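Side-chain contact in probable csgAB operon transcriptional regulatory protein (PDB 5XP0), which acts as the master regulator of biofilm formation, switching on csgAB transcription for curli fimbriae, and is represented by its atypical receiver domain: residues Lys72-Ile75 with His76-Asp80. Residues are numbered along the deposited sequence; the frame is centred on the assembly and turned at random.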
loop_
_atom_site.group_PDB
_atom_site.type_symbol
_atom_site.label_atom_id
_atom_site.label_comp_id
_atom_site.label_asym_id
_atom_site.label_seq_id
_atom_site.Cartn_x
_atom_site.Cartn_y
_atom_site.Cartn_z
ATOM N N LYS B 72 -11.856 -15.458 0.345
ATOM C CA LYS B 72 -12.108 -16.627 -0.472
ATOM C C LYS B 72 -12.865 -16.232 -1.729
ATOM O O LYS B 72 -12.623 -16.779 -2.808
ATOM C CB LYS B 72 -12.899 -17.669 0.332
ATOM C CG LYS B 72 -13.295 -18.923 -0.468
ATOM C CD LYS B 72 -14.222 -19.847 0.327
ATOM C CE LYS B 72 -14.384 -21.212 -0.334
ATOM N NZ LYS B 72 -15.172 -21.160 -1.598
ATOM N N LYS B 73 -13.773 -15.268 -1.608
ATOM C CA LYS B 73 -14.570 -14.853 -2.757
ATOM C C LYS B 73 -13.683 -14.230 -3.832
ATOM O O LYS B 73 -13.755 -14.595 -5.009
ATOM C CB LYS B 73 -15.632 -13.858 -2.289
ATOM C CG LYS B 73 -16.751 -14.494 -1.483
ATOM C CD LYS B 73 -17.658 -13.445 -0.836
ATOM C CE LYS B 73 -18.709 -14.084 0.066
ATOM N NZ LYS B 73 -19.695 -14.904 -0.681
ATOM N N LEU B 74 -12.792 -13.334 -3.424
ATOM C CA LEU B 74 -11.959 -12.610 -4.378
ATOM C C LEU B 74 -10.904 -13.532 -4.982
ATOM O O LEU B 74 -10.532 -13.387 -6.156
ATOM C CB LEU B 74 -11.317 -11.404 -3.683
ATOM C CG LEU B 74 -12.231 -10.189 -3.437
ATOM C CD1 LEU B 74 -11.471 -9.101 -2.724
ATOM C CD2 LEU B 74 -12.851 -9.624 -4.715
ATOM N N ILE B 75 -10.391 -14.471 -4.191
ATOM C CA ILE B 75 -9.474 -15.470 -4.734
ATOM C C ILE B 75 -10.178 -16.242 -5.832
ATOM O O ILE B 75 -9.684 -16.363 -6.957
ATOM C CB ILE B 75 -8.959 -16.380 -3.598
ATOM C CG1 ILE B 75 -7.954 -15.602 -2.705
ATOM C CG2 ILE B 75 -8.370 -17.673 -4.145
ATOM C CD1 ILE B 75 -7.562 -16.324 -1.423
ATOM N N HIS B 76 -11.380 -16.740 -5.537
ATOM C CA HIS B 76 -12.126 -17.451 -6.559
ATOM C C HIS B 76 -12.399 -16.560 -7.766
ATOM O O HIS B 76 -12.331 -17.013 -8.916
ATOM C CB HIS B 76 -13.442 -17.973 -5.987
ATOM C CG HIS B 76 -14.251 -18.734 -6.984
ATOM N ND1 HIS B 76 -15.466 -18.284 -7.450
ATOM C CD2 HIS B 76 -14.000 -19.893 -7.639
ATOM C CE1 HIS B 76 -15.941 -19.144 -8.332
ATOM N NE2 HIS B 76 -15.070 -20.129 -8.464
ATOM N N TYR B 77 -12.802 -15.320 -7.524
ATOM C CA TYR B 77 -13.077 -14.438 -8.646
ATOM C C TYR B 77 -11.818 -14.222 -9.480
ATOM O O TYR B 77 -11.830 -14.429 -10.696
ATOM C CB TYR B 77 -13.624 -13.097 -8.171
ATOM C CG TYR B 77 -13.736 -12.167 -9.335
ATOM C CD1 TYR B 77 -14.831 -12.221 -10.179
ATOM C CD2 TYR B 77 -12.730 -11.273 -9.621
ATOM C CE1 TYR B 77 -14.937 -11.392 -11.258
ATOM C CE2 TYR B 77 -12.814 -10.453 -10.690
ATOM C CZ TYR B 77 -13.931 -10.516 -11.515
ATOM O OH TYR B 77 -14.031 -9.688 -12.584
ATOM N N TRP B 78 -10.698 -13.868 -8.834
ATOM C CA TRP B 78 -9.499 -13.605 -9.618
ATOM C C TRP B 78 -8.925 -14.879 -10.215
ATOM O O TRP B 78 -8.399 -14.820 -11.328
ATOM C CB TRP B 78 -8.460 -12.847 -8.789
ATOM C CG TRP B 78 -8.912 -11.457 -8.663
ATOM C CD1 TRP B 78 -9.388 -10.827 -7.552
ATOM C CD2 TRP B 78 -9.012 -10.517 -9.741
ATOM N NE1 TRP B 78 -9.786 -9.536 -7.873
ATOM C CE2 TRP B 78 -9.549 -9.330 -9.213
ATOM C CE3 TRP B 78 -8.699 -10.574 -11.105
ATOM C CZ2 TRP B 78 -9.755 -8.204 -9.993
ATOM C CZ3 TRP B 78 -8.908 -9.458 -11.874
ATOM C CH2 TRP B 78 -9.443 -8.290 -11.319
ATOM N N GLN B 79 -9.014 -16.031 -9.521
ATOM C CA GLN B 79 -8.614 -17.290 -10.151
ATOM C C GLN B 79 -9.496 -17.593 -11.361
ATOM O O GLN B 79 -8.994 -17.993 -12.416
ATOM C CB GLN B 79 -8.673 -18.451 -9.161
ATOM C CG GLN B 79 -7.470 -18.489 -8.198
ATOM C CD GLN B 79 -7.591 -19.567 -7.135
ATOM O OE1 GLN B 79 -8.668 -20.138 -6.922
ATOM N NE2 GLN B 79 -6.491 -19.847 -6.460
ATOM N N ASP B 80 -10.807 -17.366 -11.234
ATOM C CA ASP B 80 -11.739 -17.709 -12.312
ATOM C C ASP B 80 -11.483 -16.852 -13.551
ATOM O O ASP B 80 -11.328 -17.376 -14.654
ATOM C CB ASP B 80 -13.185 -17.538 -11.825
ATOM C CG ASP B 80 -14.233 -17.998 -12.857
ATOM O OD1 ASP B 80 -13.869 -18.727 -13.797
ATOM O OD2 ASP B 80 -15.420 -17.634 -12.722
#
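Ile75 and Gln79, one helical turn apart, run alongside each other in the same direction, the methyl CG2 of Ile75 resting 3.6 Å from the amide carbon CD of Gln79. Ile75 brings this branch forward because CG2 stands anti to the backbone N, while CG1 lies beside that N. Gln79 meets it with a chain that is extended beyond CG (chi2 175°), which carries the carboxamide alongside the methyl; CD, OE1 and NE2 of Gln79 all lie within 3.7 Å of Ile75 CG2. Both side chains also reach Trp108, in the loop that follows helix 102-107.

On the neighbouring side of the helix the indole of Trp78 packs beside Leu74. With its CG beside the backbone N (chi1 -74°), the indole sets CD1 4.4 Å from Leu74 CB, a loose apolar contact, and 3.1 Å from Leu74 O, which approaches the ring obliquely. The same side of the indole also meets Tyr77, whose CE2 sits over the centre of that face, 3.7 Å above the plane, while CD1 of the indole lies in plane at the edge of the phenol ring. The indole NE1 is hydrogen-bonded to Ile50 O, tying this buried ring to the chain just after strand 45-49.

Four successive i to i+4 backbone bonds underlie these pairs; in that from Gln79 N to Ile75 O the donor lies nearly in line with the carbonyl, the C=O...N angle being 164°. The contact belongs to the beta-alpha-beta unit of strand 61-66, helix 72-83 and strand 90-94 in this CheY-like domain. Backbone bonds hold the helical turn and the bond to Ile50 O fixes the indole, whereas no hydrogen bond links the side chains of Ile75 and Gln79, whose carboxamide and methyl meet by van der Waals contact alone.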